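Odorant Binding Protein 1 from Varoa destructor, form P3<2>21 (Varroa destructor, PDB 7NYJ) probably binds small odorant or other semiochemical molecules and carries them in aqueous secretions of the mite. Local coordinates at residues A[16-21]-A[141-146]; A[73-78]-A[85-90]; A[102-107]-A[135-140]. All blocks are in the same frame, centred on the assembly; numbering follows the deposited sequence.

In the fold
Interaction 1 pairs strand 15-17 with strand 144-146, so that interactions 2 and 3 both lie along the chain inside the loop it closes. Interaction 2 comes first, where the loop after helix 55-72 meets helix 84-93; interaction 3 follows, packing helix 98-118 against helix 122-141. Interactions 1 and 3, centres 12 Å apart, touch: I143 N is probably hydrogen-bonded to S138 O, and K20 packs on I140. Interactions 2 and 3, centres 18 Å apart, meet where R88 packs on L105. Interactions 1 and 2 lie on opposite sides of the chain's centre, 24 Å between centres. Interaction 1, with its C21-C141 disulfide, thus brings both chain ends together beside the end of helix 122-141.

Interaction 1: residues A[16-21]-A[141-146]; sequences IEWGKC and CGIKVM. With CA (calcium ion), chain E.
Residues 16-17 and 144-145 pair as antiparallel strands, E17 and K144 forming the hydrogen-bonded pair (E17 N to K144 O 2.8 Å, K144 N to E17 O 2.9 Å) and I16 and V145 the non-hydrogen-bonded one. Beyond the strands, W18 to C21 make a type II' turn, and K20 N donates an almost straight bond to C141 O (2.8 Å, 172°). The C21-C141 disulfide then ties the turn to the last residue of helix 122-141; its half-cystine CB atoms are close, at 3.4 Å. G19 has positive phi, and a CB there would collide with C141 O. I143 lays CG1 against W18 O, while its CD1 comes obliquely to the indole at CE3 (4.1 Å); I16 CG2 sits over one indole face, near the rim. E17 turns outward: with CG anti to the backbone N (chi1 173°) and a bend at chi2, its carboxylate grips a calcium ion through both oxygens, OE1 at 2.4 Å and OE2 at 2.3 Å. OE2 also accepts from G19 N, and two calcium-bound waters reach W18 N and G19 O, fastening the ion to the turn. M146 curls its CE back toward E17 CB. The two-strand sheet continues through V15, bonded to M146, and W18 packs on L24, K25 and P26 in the loop before helix 28-44, while G142 leads from helix 122-141 toward strand 144-146.

Interaction 2: residues A[73-78]-A[85-90]; sequences EGWFDD and DRARNE
The guanidinium of R86 lies flat on the indole of W75, the planes 8° apart and the centres 3.9 Å, a stacked cation-pi contact in which CZ faces the five-membered ring. R86 CD sits over the six-membered ring, 3.6 Å from its centroid, as a CH-pi contact. An extended chain, with CG anti to the backbone N (chi1 -178°), carries the arginine across the ring. Its NH1 gives E73 O a nearly straight bond (2.8 Å, 170°) in the guanidinium plane and adds a weak one to G74 O. Within the same helix, E90 holds the group side-on: OE2 accepts from both NE (3.0 Å) and NH2 (3.2 Å) in a salt bridge, while a water links NH2 to E73 O. In-plane partners thus fix the guanidinium's rotation on the indole. At the ring edge, W75 CZ2 meets E90 OE1 (3.6 Å). There too, W75 CZ3 meets A87 N (3.6 Å). G74, with positive phi, is the C-prime residue of a Schellman motif ending helix 55-72, which presents the E73 and G74 carbonyls to R86. W75 packs on L70 of that helix, A87 on H108 of helix 98-118 and Y129 of helix 122-141.

Interaction 3: residues A[102-107]-A[135-140]; sequences EAVLLK and YNISQI
Helices 102-107 and 135-140 run nearly antiparallel, their N-to-C directions at 161° and the axes of these short segments 10.0 Å apart at closest approach, with V104 facing I137 at the closest backbone approach (CA to CA 6.5 Å). No hydrogen bond joins them; the contact is made by side chains. I137 CD1 reaches between V104 CG1 and K107 CB, 3.8 Å from each, and the V104 and I137 side chains meet at about a right angle. Nearer the end of helix 122-141, A103 CB rests on I140 CG2 at 4.1 Å. K107 bends at chi2 (-61°) and chi4, passing crosswise over N136 so that its CD packs on N136 CB (3.6 Å) and its CE lies 3.3 Å from N136 OD1. The lysine tip meets the I140 tip, NZ to CD1 3.5 Å. N136 ND2 is spent on C132 O, one turn earlier in its own helix. Were K107 an alanine, N136 and I140 would probably lose the aliphatic chain that lies against them, opening a gap between the helices. This is antiparallel helix-helix packing within a mainly helical fold, here joining the consecutive helices 98-118 and 122-141, with a lysine's methylenes filling the space between them.

Interaction 1: residues A[16-21]-A[141-146]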
ATOM      1  N   ILE A  16     -14.763   5.327  -5.202  1.00 26.85           N
ATOM      2  CA  ILE A  16     -14.371   4.094  -4.496  1.00 27.01           C
ATOM      3  C   ILE A  16     -15.601   3.574  -3.740  1.00 29.18           C
ATOM      4  O   ILE A  16     -16.184   4.286  -2.868  1.00 28.74           O
ATOM      5  CB  ILE A  16     -13.178   4.337  -3.545  1.00 29.51           C
ATOM      6  CG1 ILE A  16     -11.983   4.989  -4.245  1.00 32.58           C
ATOM      7  CG2 ILE A  16     -12.852   3.044  -2.846  1.00 28.91           C
ATOM      8  CD1 ILE A  16     -10.832   5.344  -3.326  1.00 35.69           C
ATOM      9  N   GLU A  17     -15.925   2.314  -3.982  1.00 26.15           N
ATOM     10  CA  GLU A  17     -16.892   1.545  -3.192  1.00 30.30           C
ATOM     11  C   GLU A  17     -16.030   0.731  -2.231  1.00 27.77           C
ATOM     12  O   GLU A  17     -15.274  -0.101  -2.689  1.00 28.43           O
ATOM     13  CB  GLU A  17     -17.767   0.710  -4.124  1.00 29.52           C
ATOM     14  CG  GLU A  17     -18.679  -0.255  -3.406  1.00 33.25           C
ATOM     15  CD  GLU A  17     -19.403   0.331  -2.228  1.00 34.31           C
ATOM     16  OE1 GLU A  17     -20.063   1.353  -2.369  1.00 34.53           O
ATOM     17  OE2 GLU A  17     -19.258  -0.183  -1.106  1.00 35.95           O
ATOM     18  N   TRP A  18     -16.146   0.999  -0.952  1.00 27.72           N
ATOM     19  CA  TRP A  18     -15.305   0.365   0.082  1.00 27.66           C
ATOM     20  C   TRP A  18     -15.885  -0.953   0.597  1.00 27.66           C
ATOM     21  O   TRP A  18     -15.221  -1.579   1.452  1.00 29.11           O
ATOM     22  CB  TRP A  18     -15.062   1.373   1.202  1.00 26.66           C
ATOM     23  CG  TRP A  18     -14.128   2.475   0.791  1.00 27.36           C
ATOM     24  CD1 TRP A  18     -14.450   3.732   0.379  1.00 28.90           C
ATOM     25  CD2 TRP A  18     -12.691   2.468   0.936  1.00 28.02           C
ATOM     26  NE1 TRP A  18     -13.299   4.496   0.174  1.00 30.04           N
ATOM     27  CE2 TRP A  18     -12.207   3.732   0.495  1.00 31.40           C
ATOM     28  CE3 TRP A  18     -11.758   1.522   1.378  1.00 28.85           C
ATOM     29  CZ2 TRP A  18     -10.841   4.052   0.470  1.00 32.12           C
ATOM     30  CZ3 TRP A  18     -10.419   1.862   1.366  1.00 29.19           C
ATOM     31  CH2 TRP A  18      -9.970   3.085   0.868  1.00 30.15           C
ATOM     32  N   GLY A  19     -17.078  -1.319   0.142  1.00 29.13           N
ATOM     33  CA  GLY A  19     -17.734  -2.562   0.556  1.00 29.45           C
ATOM     34  C   GLY A  19     -17.842  -2.700   2.057  1.00 32.93           C
ATOM     35  O   GLY A  19     -18.423  -1.831   2.695  1.00 27.72           O
ATOM     36  N   LYS A  20     -17.373  -3.827   2.616  1.00 30.47           N
ATOM     37  CA  LYS A  20     -17.495  -4.170   4.049  1.00 34.51           C
ATOM     38  C   LYS A  20     -16.310  -3.554   4.812  1.00 35.45           C
ATOM     39  O   LYS A  20     -16.177  -3.868   5.994  1.00 33.42           O
ATOM     40  CB  LYS A  20     -17.429  -5.691   4.303  1.00 40.12           C
ATOM     41  CG  LYS A  20     -18.247  -6.632   3.451  1.00 54.05           C
ATOM     42  CD  LYS A  20     -17.724  -8.097   3.563  1.00 57.85           C
ATOM     43  CE  LYS A  20     -18.480  -9.038   4.488  1.00 71.35           C
ATOM     44  NZ  LYS A  20     -19.890  -9.272   4.059  1.00 78.47           N
ATOM     45  N   CYS A  21     -15.473  -2.724   4.183  1.00 32.75           N
ATOM     46  CA  CYS A  21     -14.210  -2.221   4.777  1.00 31.00           C
ATOM     47  C   CYS A  21     -14.140  -0.683   4.744  1.00 29.34           C
ATOM     48  O   CYS A  21     -13.055  -0.169   4.497  1.00 29.52           O
ATOM     49  CB  CYS A  21     -13.048  -2.869   4.030  1.00 34.04           C
ATOM     50  SG  CYS A  21     -13.040  -4.667   4.386  1.00 40.32           S
ATOM     51  N   CYS A 141     -13.134  -7.609   0.917  1.00 31.51           N
ATOM     52  CA  CYS A 141     -13.929  -6.434   1.374  1.00 32.51           C
ATOM     53  C   CYS A 141     -15.016  -6.072   0.357  1.00 33.56           C
ATOM     54  O   CYS A 141     -16.036  -5.462   0.789  1.00 32.34           O
ATOM     55  CB  CYS A 141     -13.037  -5.209   1.544  1.00 32.40           C
ATOM     56  SG  CYS A 141     -11.881  -5.336   2.927  1.00 39.61           S
ATOM     57  N   GLY A 142     -14.856  -6.487  -0.904  1.00 33.84           N
ATOM     58  CA  GLY A 142     -15.724  -6.109  -2.044  1.00 33.06           C
ATOM     59  C   GLY A 142     -15.403  -4.682  -2.523  1.00 34.52           C
ATOM     60  O   GLY A 142     -16.354  -3.871  -2.723  1.00 35.37           O
ATOM     61  N   ILE A 143     -14.127  -4.288  -2.480  1.00 33.06           N
ATOM     62  CA  ILE A 143     -13.695  -2.882  -2.811  1.00 32.86           C
ATOM     63  C   ILE A 143     -13.672  -2.778  -4.334  1.00 33.48           C
ATOM     64  O   ILE A 143     -13.182  -3.700  -4.990  1.00 33.20           O
ATOM     65  CB  ILE A 143     -12.329  -2.504  -2.195  1.00 32.96           C
ATOM     66  CG1 ILE A 143     -12.407  -2.353  -0.684  1.00 32.26           C
ATOM     67  CG2 ILE A 143     -11.790  -1.192  -2.810  1.00 34.04           C
ATOM     68  CD1 ILE A 143     -11.077  -2.293   0.089  1.00 32.83           C
ATOM     69  N   LYS A 144     -14.270  -1.738  -4.881  1.00 30.51           N
ATOM     70  CA  LYS A 144     -14.276  -1.478  -6.332  1.00 33.26           C
ATOM     71  C   LYS A 144     -13.916  -0.016  -6.564  1.00 31.22           C
ATOM     72  O   LYS A 144     -14.435   0.830  -5.887  1.00 30.12           O
ATOM     73  CB  LYS A 144     -15.638  -1.756  -6.964  1.00 39.22           C
ATOM     74  CG  LYS A 144     -16.275  -3.094  -6.586  1.00 43.82           C
ATOM     75  CD  LYS A 144     -15.768  -4.198  -7.388  1.00 52.30           C
ATOM     76  CE  LYS A 144     -16.872  -5.193  -7.713  1.00 60.17           C
ATOM     77  NZ  LYS A 144     -16.428  -6.116  -8.778  1.00 67.34           N
ATOM     78  N   VAL A 145     -13.004   0.205  -7.498  1.00 31.18           N
ATOM     79  CA  VAL A 145     -12.515   1.554  -7.874  1.00 31.67           C
ATOM     80  C   VAL A 145     -12.987   1.824  -9.298  1.00 36.74           C
ATOM     81  O   VAL A 145     -12.741   1.001 -10.171  1.00 35.65           O
ATOM     82  CB  VAL A 145     -10.986   1.656  -7.769  1.00 31.95           C
ATOM     83  CG1 VAL A 145     -10.490   3.031  -8.146  1.00 34.00           C
ATOM     84  CG2 VAL A 145     -10.502   1.272  -6.392  1.00 33.60           C
ATOM     85  N   MET A 146     -13.698   2.925  -9.474  1.00 35.90           N
ATOM     86  CA  MET A 146     -14.259   3.260 -10.795  1.00 39.12           C
ATOM     87  C   MET A 146     -13.672   4.587 -11.265  1.00 45.82           C
ATOM     88  O   MET A 146     -13.877   5.586 -10.597  1.00 40.93           O
ATOM     89  CB  MET A 146     -15.780   3.382 -10.702  1.00 39.04           C
ATOM     90  CG  MET A 146     -16.497   2.061 -10.664  1.00 39.44           C
ATOM     91  SD  MET A 146     -16.379   1.096  -9.161  1.00 36.77           S
ATOM     92  CE  MET A 146     -17.007   2.232  -7.931  1.00 33.34           C
TER
HETATM   93 CA    CA E 204     -20.368   1.430   0.034  1.00 17.35          CA
HETATM   94  O   HOH W   1     -18.308   2.897   0.386  1.00 19.79           O
HETATM   95  O   HOH W   2     -20.201   0.230   1.880  1.00 38.27           O

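Interaction 2: residues A[73-78]-A[85-90]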
ATOM      1  N   GLU A  73       8.024   8.255   4.787  1.00 40.85           N
ATOM      2  CA  GLU A  73       7.028   8.038   5.873  1.00 40.97           C
ATOM      3  C   GLU A  73       7.546   7.055   6.927  1.00 39.72           C
ATOM      4  O   GLU A  73       6.765   6.660   7.809  1.00 39.50           O
ATOM      5  CB  GLU A  73       5.709   7.563   5.251  1.00 43.47           C
ATOM      6  CG  GLU A  73       4.935   8.667   4.535  1.00 46.20           C
ATOM      7  CD  GLU A  73       4.355   9.759   5.422  1.00 52.40           C
ATOM      8  OE1 GLU A  73       3.138   9.909   5.463  1.00 60.49           O
ATOM      9  OE2 GLU A  73       5.136  10.546   6.011  1.00 67.73           O
ATOM     10  N   GLY A  74       8.800   6.657   6.865  1.00 38.44           N
ATOM     11  CA  GLY A  74       9.431   5.813   7.908  1.00 42.33           C
ATOM     12  C   GLY A  74       8.946   4.366   7.838  1.00 38.92           C
ATOM     13  O   GLY A  74       8.729   3.751   8.937  1.00 39.28           O
ATOM     14  N   TRP A  75       8.707   3.835   6.620  1.00 37.48           N
ATOM     15  CA  TRP A  75       8.207   2.443   6.460  1.00 33.71           C
ATOM     16  C   TRP A  75       9.340   1.384   6.386  1.00 37.71           C
ATOM     17  O   TRP A  75       9.008   0.140   6.345  1.00 38.43           O
ATOM     18  CB  TRP A  75       7.243   2.323   5.258  1.00 33.26           C
ATOM     19  CG  TRP A  75       5.856   2.765   5.573  1.00 32.77           C
ATOM     20  CD1 TRP A  75       5.293   3.973   5.287  1.00 31.36           C
ATOM     21  CD2 TRP A  75       4.876   2.028   6.295  1.00 30.83           C
ATOM     22  NE1 TRP A  75       4.057   4.058   5.844  1.00 32.51           N
ATOM     23  CE2 TRP A  75       3.750   2.864   6.429  1.00 31.67           C
ATOM     24  CE3 TRP A  75       4.829   0.747   6.840  1.00 32.28           C
ATOM     25  CZ2 TRP A  75       2.598   2.441   7.055  1.00 32.93           C
ATOM     26  CZ3 TRP A  75       3.665   0.318   7.403  1.00 30.95           C
ATOM     27  CH2 TRP A  75       2.571   1.153   7.539  1.00 30.76           C
ATOM     28  N   PHE A  76      10.621   1.779   6.349  1.00 38.01           N
ATOM     29  CA  PHE A  76      11.748   0.824   6.343  1.00 38.69           C
ATOM     30  C   PHE A  76      12.442   0.965   7.715  1.00 40.54           C
ATOM     31  O   PHE A  76      12.647   2.110   8.142  1.00 40.51           O
ATOM     32  CB  PHE A  76      12.638   1.101   5.130  1.00 38.90           C
ATOM     33  CG  PHE A  76      11.986   0.807   3.794  1.00 38.96           C
ATOM     34  CD1 PHE A  76      11.666  -0.485   3.440  1.00 37.51           C
ATOM     35  CD2 PHE A  76      11.648   1.831   2.934  1.00 41.24           C
ATOM     36  CE1 PHE A  76      11.014  -0.742   2.238  1.00 39.45           C
ATOM     37  CE2 PHE A  76      10.984   1.580   1.744  1.00 42.55           C
ATOM     38  CZ  PHE A  76      10.701   0.286   1.377  1.00 38.45           C
ATOM     39  N   ASP A  77      12.719  -0.127   8.420  1.00 41.79           N
ATOM     40  CA  ASP A  77      13.494  -0.071   9.699  1.00 47.72           C
ATOM     41  C   ASP A  77      14.973   0.237   9.403  1.00 53.64           C
ATOM     42  O   ASP A  77      15.319   0.460   8.210  1.00 52.20           O
ATOM     43  CB  ASP A  77      13.361  -1.342  10.540  1.00 47.94           C
ATOM     44  CG  ASP A  77      14.237  -2.545  10.019  1.00 51.34           C
ATOM     45  OD1 ASP A  77      15.165  -2.334   9.185  1.00 50.66           O
ATOM     46  OD2 ASP A  77      13.863  -3.664  10.381  1.00 54.62           O
ATOM     47  N   ASP A  78      15.822   0.247  10.454  1.00 60.18           N
ATOM     48  CA  ASP A  78      17.286   0.534  10.368  1.00 66.03           C
ATOM     49  C   ASP A  78      17.985  -0.477   9.452  1.00 66.73           C
ATOM     50  O   ASP A  78      18.830  -0.021   8.646  1.00 72.97           O
ATOM     51  CB  ASP A  78      17.930   0.610  11.759  1.00 72.13           C
ATOM     52  CG  ASP A  78      17.565   1.880  12.511  1.00 77.42           C
ATOM     53  OD1 ASP A  78      18.298   2.868  12.351  1.00 87.11           O
ATOM     54  OD2 ASP A  78      16.539   1.881  13.241  1.00 81.88           O
ATOM     55  N   ASP A  85       5.238  -5.211  10.798  1.00 31.89           N
ATOM     56  CA  ASP A  85       4.521  -5.132  12.094  1.00 35.09           C
ATOM     57  C   ASP A  85       3.781  -3.794  12.195  1.00 33.00           C
ATOM     58  O   ASP A  85       2.668  -3.778  12.751  1.00 30.82           O
ATOM     59  CB  ASP A  85       5.459  -5.319  13.292  1.00 39.08           C
ATOM     60  CG  ASP A  85       5.887  -6.773  13.459  1.00 45.66           C
ATOM     61  OD1 ASP A  85       5.224  -7.685  12.858  1.00 48.36           O
ATOM     62  OD2 ASP A  85       6.866  -7.004  14.170  1.00 51.46           O
ATOM     63  N   ARG A  86       4.373  -2.698  11.687  1.00 32.74           N
ATOM     64  CA  ARG A  86       3.682  -1.398  11.590  1.00 30.29           C
ATOM     65  C   ARG A  86       2.415  -1.559  10.773  1.00 29.44           C
ATOM     66  O   ARG A  86       1.358  -1.026  11.138  1.00 29.33           O
ATOM     67  CB  ARG A  86       4.596  -0.299  11.051  1.00 31.79           C
ATOM     68  CG  ARG A  86       3.917   1.055  10.993  1.00 31.49           C
ATOM     69  CD  ARG A  86       4.868   2.049  10.360  1.00 33.22           C
ATOM     70  NE  ARG A  86       4.052   3.246  10.143  1.00 33.48           N
ATOM     71  CZ  ARG A  86       4.439   4.353   9.549  1.00 35.08           C
ATOM     72  NH1 ARG A  86       5.675   4.466   9.136  1.00 36.03           N
ATOM     73  NH2 ARG A  86       3.570   5.335   9.335  1.00 37.04           N
ATOM     74  N   ALA A  87       2.511  -2.222   9.618  1.00 29.43           N
ATOM     75  CA  ALA A  87       1.350  -2.406   8.726  1.00 27.39           C
ATOM     76  C   ALA A  87       0.263  -3.158   9.481  1.00 29.29           C
ATOM     77  O   ALA A  87      -0.939  -2.850   9.380  1.00 27.89           O
ATOM     78  CB  ALA A  87       1.793  -3.135   7.471  1.00 27.69           C
ATOM     79  N   ARG A  88       0.664  -4.179  10.212  1.00 28.96           N
ATOM     80  CA  ARG A  88      -0.299  -5.053  10.911  1.00 30.15           C
ATOM     81  C   ARG A  88      -1.034  -4.213  11.975  1.00 30.91           C
ATOM     82  O   ARG A  88      -2.232  -4.340  12.151  1.00 29.99           O
ATOM     83  CB  ARG A  88       0.454  -6.246  11.511  1.00 30.94           C
ATOM     84  CG  ARG A  88      -0.460  -7.385  11.887  1.00 32.42           C
ATOM     85  CD  ARG A  88       0.320  -8.551  12.465  1.00 35.11           C
ATOM     86  NE  ARG A  88      -0.515  -9.764  12.384  1.00 36.40           N
ATOM     87  CZ  ARG A  88      -1.440 -10.105  13.267  1.00 39.32           C
ATOM     88  NH1 ARG A  88      -1.692  -9.308  14.285  1.00 36.63           N
ATOM     89  NH2 ARG A  88      -2.148 -11.211  13.088  1.00 39.57           N
ATOM     90  N   ASN A  89      -0.292  -3.416  12.709  1.00 29.77           N
ATOM     91  CA  ASN A  89      -0.887  -2.588  13.768  1.00 31.83           C
ATOM     92  C   ASN A  89      -1.813  -1.533  13.169  1.00 31.76           C
ATOM     93  O   ASN A  89      -2.806  -1.205  13.811  1.00 29.48           O
ATOM     94  CB  ASN A  89       0.221  -1.972  14.621  1.00 35.20           C
ATOM     95  CG  ASN A  89       0.779  -2.986  15.584  1.00 42.10           C
ATOM     96  OD1 ASN A  89       0.140  -3.991  15.903  1.00 46.46           O
ATOM     97  ND2 ASN A  89       1.979  -2.703  16.048  1.00 46.12           N
ATOM     98  N   GLU A  90      -1.458  -0.951  12.034  1.00 32.08           N
ATOM     99  CA  GLU A  90      -2.292   0.090  11.400  1.00 31.01           C
ATOM    100  C   GLU A  90      -3.622  -0.552  10.997  1.00 31.88           C
ATOM    101  O   GLU A  90      -4.664   0.087  11.166  1.00 28.74           O
ATOM    102  CB  GLU A  90      -1.546   0.787  10.265  1.00 31.59           C
ATOM    103  CG  GLU A  90      -0.437   1.703  10.796  1.00 34.72           C
ATOM    104  CD  GLU A  90       0.108   2.797   9.904  1.00 38.26           C
ATOM    105  OE1 GLU A  90      -0.456   2.983   8.796  1.00 34.65           O
ATOM    106  OE2 GLU A  90       1.104   3.490  10.339  1.00 40.81           O
TER
HETATM  107  O   HOH W   3       4.171   8.130   9.077  1.00 55.72           O

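Interaction 3: residues A[102-107]-A[135-140]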
ATOM      1  N   GLU A 102     -10.324  -9.987  11.296  1.00 37.71           N
ATOM      2  CA  GLU A 102      -9.640 -11.314  11.344  1.00 38.46           C
ATOM      3  C   GLU A 102      -9.176 -11.688   9.951  1.00 35.72           C
ATOM      4  O   GLU A 102      -8.051 -12.195   9.804  1.00 33.38           O
ATOM      5  CB  GLU A 102     -10.550 -12.409  11.897  1.00 45.42           C
ATOM      6  CG  GLU A 102     -10.801 -12.177  13.359  1.00 54.41           C
ATOM      7  CD  GLU A 102     -11.689 -13.233  13.990  1.00 62.19           C
ATOM      8  OE1 GLU A 102     -11.619 -14.404  13.506  1.00 63.37           O
ATOM      9  OE2 GLU A 102     -12.455 -12.866  14.929  1.00 70.73           O
ATOM     10  N   ALA A 103     -10.035 -11.505   8.970  1.00 35.04           N
ATOM     11  CA  ALA A 103      -9.792 -11.928   7.600  1.00 34.96           C
ATOM     12  C   ALA A 103      -8.680 -11.048   7.064  1.00 32.79           C
ATOM     13  O   ALA A 103      -7.834 -11.544   6.353  1.00 32.73           O
ATOM     14  CB  ALA A 103     -11.028 -11.781   6.782  1.00 37.32           C
ATOM     15  N   VAL A 104      -8.716  -9.758   7.351  1.00 32.79           N
ATOM     16  CA  VAL A 104      -7.688  -8.833   6.809  1.00 31.87           C
ATOM     17  C   VAL A 104      -6.336  -9.134   7.448  1.00 29.46           C
ATOM     18  O   VAL A 104      -5.348  -9.119   6.733  1.00 29.18           O
ATOM     19  CB  VAL A 104      -8.108  -7.358   6.914  1.00 30.61           C
ATOM     20  CG1 VAL A 104      -6.988  -6.407   6.555  1.00 31.13           C
ATOM     21  CG2 VAL A 104      -9.359  -7.056   6.093  1.00 31.74           C
ATOM     22  N   LEU A 105      -6.283  -9.441   8.726  1.00 31.21           N
ATOM     23  CA  LEU A 105      -5.017  -9.789   9.416  1.00 29.40           C
ATOM     24  C   LEU A 105      -4.480 -11.129   8.883  1.00 30.42           C
ATOM     25  O   LEU A 105      -3.265 -11.228   8.721  1.00 31.84           O
ATOM     26  CB  LEU A 105      -5.277  -9.865  10.921  1.00 32.06           C
ATOM     27  CG  LEU A 105      -5.477  -8.501  11.589  1.00 32.16           C
ATOM     28  CD1 LEU A 105      -5.814  -8.705  13.053  1.00 36.18           C
ATOM     29  CD2 LEU A 105      -4.273  -7.599  11.400  1.00 35.47           C
ATOM     30  N   LEU A 106      -5.360 -12.073   8.571  1.00 31.19           N
ATOM     31  CA  LEU A 106      -4.929 -13.372   7.982  1.00 32.50           C
ATOM     32  C   LEU A 106      -4.205 -13.096   6.661  1.00 33.63           C
ATOM     33  O   LEU A 106      -3.125 -13.699   6.435  1.00 29.80           O
ATOM     34  CB  LEU A 106      -6.125 -14.277   7.766  1.00 33.06           C
ATOM     35  CG  LEU A 106      -5.862 -15.535   6.912  1.00 36.37           C
ATOM     36  CD1 LEU A 106      -4.732 -16.408   7.482  1.00 38.51           C
ATOM     37  CD2 LEU A 106      -7.120 -16.341   6.794  1.00 38.49           C
ATOM     38  N   LYS A 107      -4.780 -12.238   5.801  1.00 30.36           N
ATOM     39  CA  LYS A 107      -4.129 -11.898   4.511  1.00 31.00           C
ATOM     40  C   LYS A 107      -2.813 -11.152   4.773  1.00 28.76           C
ATOM     41  O   LYS A 107      -1.832 -11.439   4.112  1.00 28.76           O
ATOM     42  CB  LYS A 107      -5.074 -11.056   3.638  1.00 29.90           C
ATOM     43  CG  LYS A 107      -6.304 -11.828   3.166  1.00 33.96           C
ATOM     44  CD  LYS A 107      -5.862 -13.028   2.323  1.00 36.68           C
ATOM     45  CE  LYS A 107      -6.919 -13.827   1.593  1.00 45.96           C
ATOM     46  NZ  LYS A 107      -7.634 -14.677   2.554  1.00 52.57           N
ATOM     47  N   TYR A 135      -4.799  -7.140  -3.981  1.00 29.31           N
ATOM     48  CA  TYR A 135      -5.721  -8.102  -4.617  1.00 30.40           C
ATOM     49  C   TYR A 135      -6.637  -8.722  -3.553  1.00 30.72           C
ATOM     50  O   TYR A 135      -7.848  -8.726  -3.704  1.00 29.78           O
ATOM     51  CB  TYR A 135      -4.886  -9.180  -5.295  1.00 31.44           C
ATOM     52  CG  TYR A 135      -5.755 -10.222  -5.942  1.00 34.34           C
ATOM     53  CD1 TYR A 135      -6.065 -11.416  -5.342  1.00 33.68           C
ATOM     54  CD2 TYR A 135      -6.281  -9.958  -7.197  1.00 37.55           C
ATOM     55  CE1 TYR A 135      -6.897 -12.334  -5.982  1.00 36.37           C
ATOM     56  CE2 TYR A 135      -7.108 -10.864  -7.829  1.00 39.99           C
ATOM     57  CZ  TYR A 135      -7.435 -12.046  -7.215  1.00 37.81           C
ATOM     58  OH  TYR A 135      -8.209 -12.927  -7.942  1.00 40.14           O
ATOM     59  N   ASN A 136      -6.062  -9.260  -2.479  1.00 29.06           N
ATOM     60  CA  ASN A 136      -6.825 -10.094  -1.516  1.00 29.91           C
ATOM     61  C   ASN A 136      -7.786  -9.226  -0.706  1.00 30.11           C
ATOM     62  O   ASN A 136      -8.918  -9.647  -0.477  1.00 28.79           O
ATOM     63  CB  ASN A 136      -5.884 -10.882  -0.599  1.00 31.62           C
ATOM     64  CG  ASN A 136      -5.382 -12.141  -1.286  1.00 33.92           C
ATOM     65  OD1 ASN A 136      -6.210 -13.019  -1.546  1.00 34.21           O
ATOM     66  ND2 ASN A 136      -4.122 -12.151  -1.703  1.00 29.99           N
ATOM     67  N   ILE A 137      -7.342  -8.052  -0.252  1.00 30.27           N
ATOM     68  CA  ILE A 137      -8.211  -7.152   0.570  1.00 29.54           C
ATOM     69  C   ILE A 137      -9.375  -6.634  -0.288  1.00 27.89           C
ATOM     70  O   ILE A 137     -10.498  -6.593   0.193  1.00 29.90           O
ATOM     71  CB  ILE A 137      -7.391  -6.023   1.250  1.00 33.01           C
ATOM     72  CG1 ILE A 137      -6.294  -6.533   2.183  1.00 35.27           C
ATOM     73  CG2 ILE A 137      -8.368  -5.099   1.972  1.00 36.09           C
ATOM     74  CD1 ILE A 137      -6.675  -7.692   3.017  1.00 37.82           C
ATOM     75  N   SER A 138      -9.161  -6.331  -1.575  1.00 29.36           N
ATOM     76  CA  SER A 138     -10.257  -5.918  -2.495  1.00 31.07           C
ATOM     77  C   SER A 138     -11.296  -7.032  -2.628  1.00 31.83           C
ATOM     78  O   SER A 138     -12.483  -6.708  -2.579  1.00 32.84           O
ATOM     79  CB  SER A 138      -9.701  -5.465  -3.802  1.00 33.65           C
ATOM     80  OG  SER A 138      -9.110  -4.187  -3.554  1.00 39.69           O
ATOM     81  N   GLN A 139     -10.850  -8.298  -2.681  1.00 31.46           N
ATOM     82  CA  GLN A 139     -11.763  -9.466  -2.856  1.00 30.61           C
ATOM     83  C   GLN A 139     -12.552  -9.679  -1.585  1.00 31.73           C
ATOM     84  O   GLN A 139     -13.745  -9.801  -1.646  1.00 33.05           O
ATOM     85  CB  GLN A 139     -10.937 -10.697  -3.255  1.00 31.78           C
ATOM     86  CG  GLN A 139     -10.359 -10.593  -4.660  1.00 33.14           C
ATOM     87  CD  GLN A 139     -11.424 -10.596  -5.743  1.00 36.75           C
ATOM     88  OE1 GLN A 139     -12.611 -10.933  -5.538  1.00 36.47           O
ATOM     89  NE2 GLN A 139     -10.996 -10.173  -6.927  1.00 40.07           N
ATOM     90  N   ILE A 140     -11.900  -9.715  -0.422  1.00 31.52           N
ATOM     91  CA  ILE A 140     -12.603  -9.991   0.847  1.00 33.66           C
ATOM     92  C   ILE A 140     -13.544  -8.846   1.197  1.00 35.15           C
ATOM     93  O   ILE A 140     -14.644  -9.119   1.732  1.00 35.98           O
ATOM     94  CB  ILE A 140     -11.533 -10.244   1.889  1.00 37.75           C
ATOM     95  CG1 ILE A 140     -10.994 -11.657   1.638  1.00 41.77           C
ATOM     96  CG2 ILE A 140     -12.024 -10.003   3.271  1.00 42.67           C
ATOM     97  CD1 ILE A 140      -9.817 -11.925   2.475  1.00 48.08           C
TER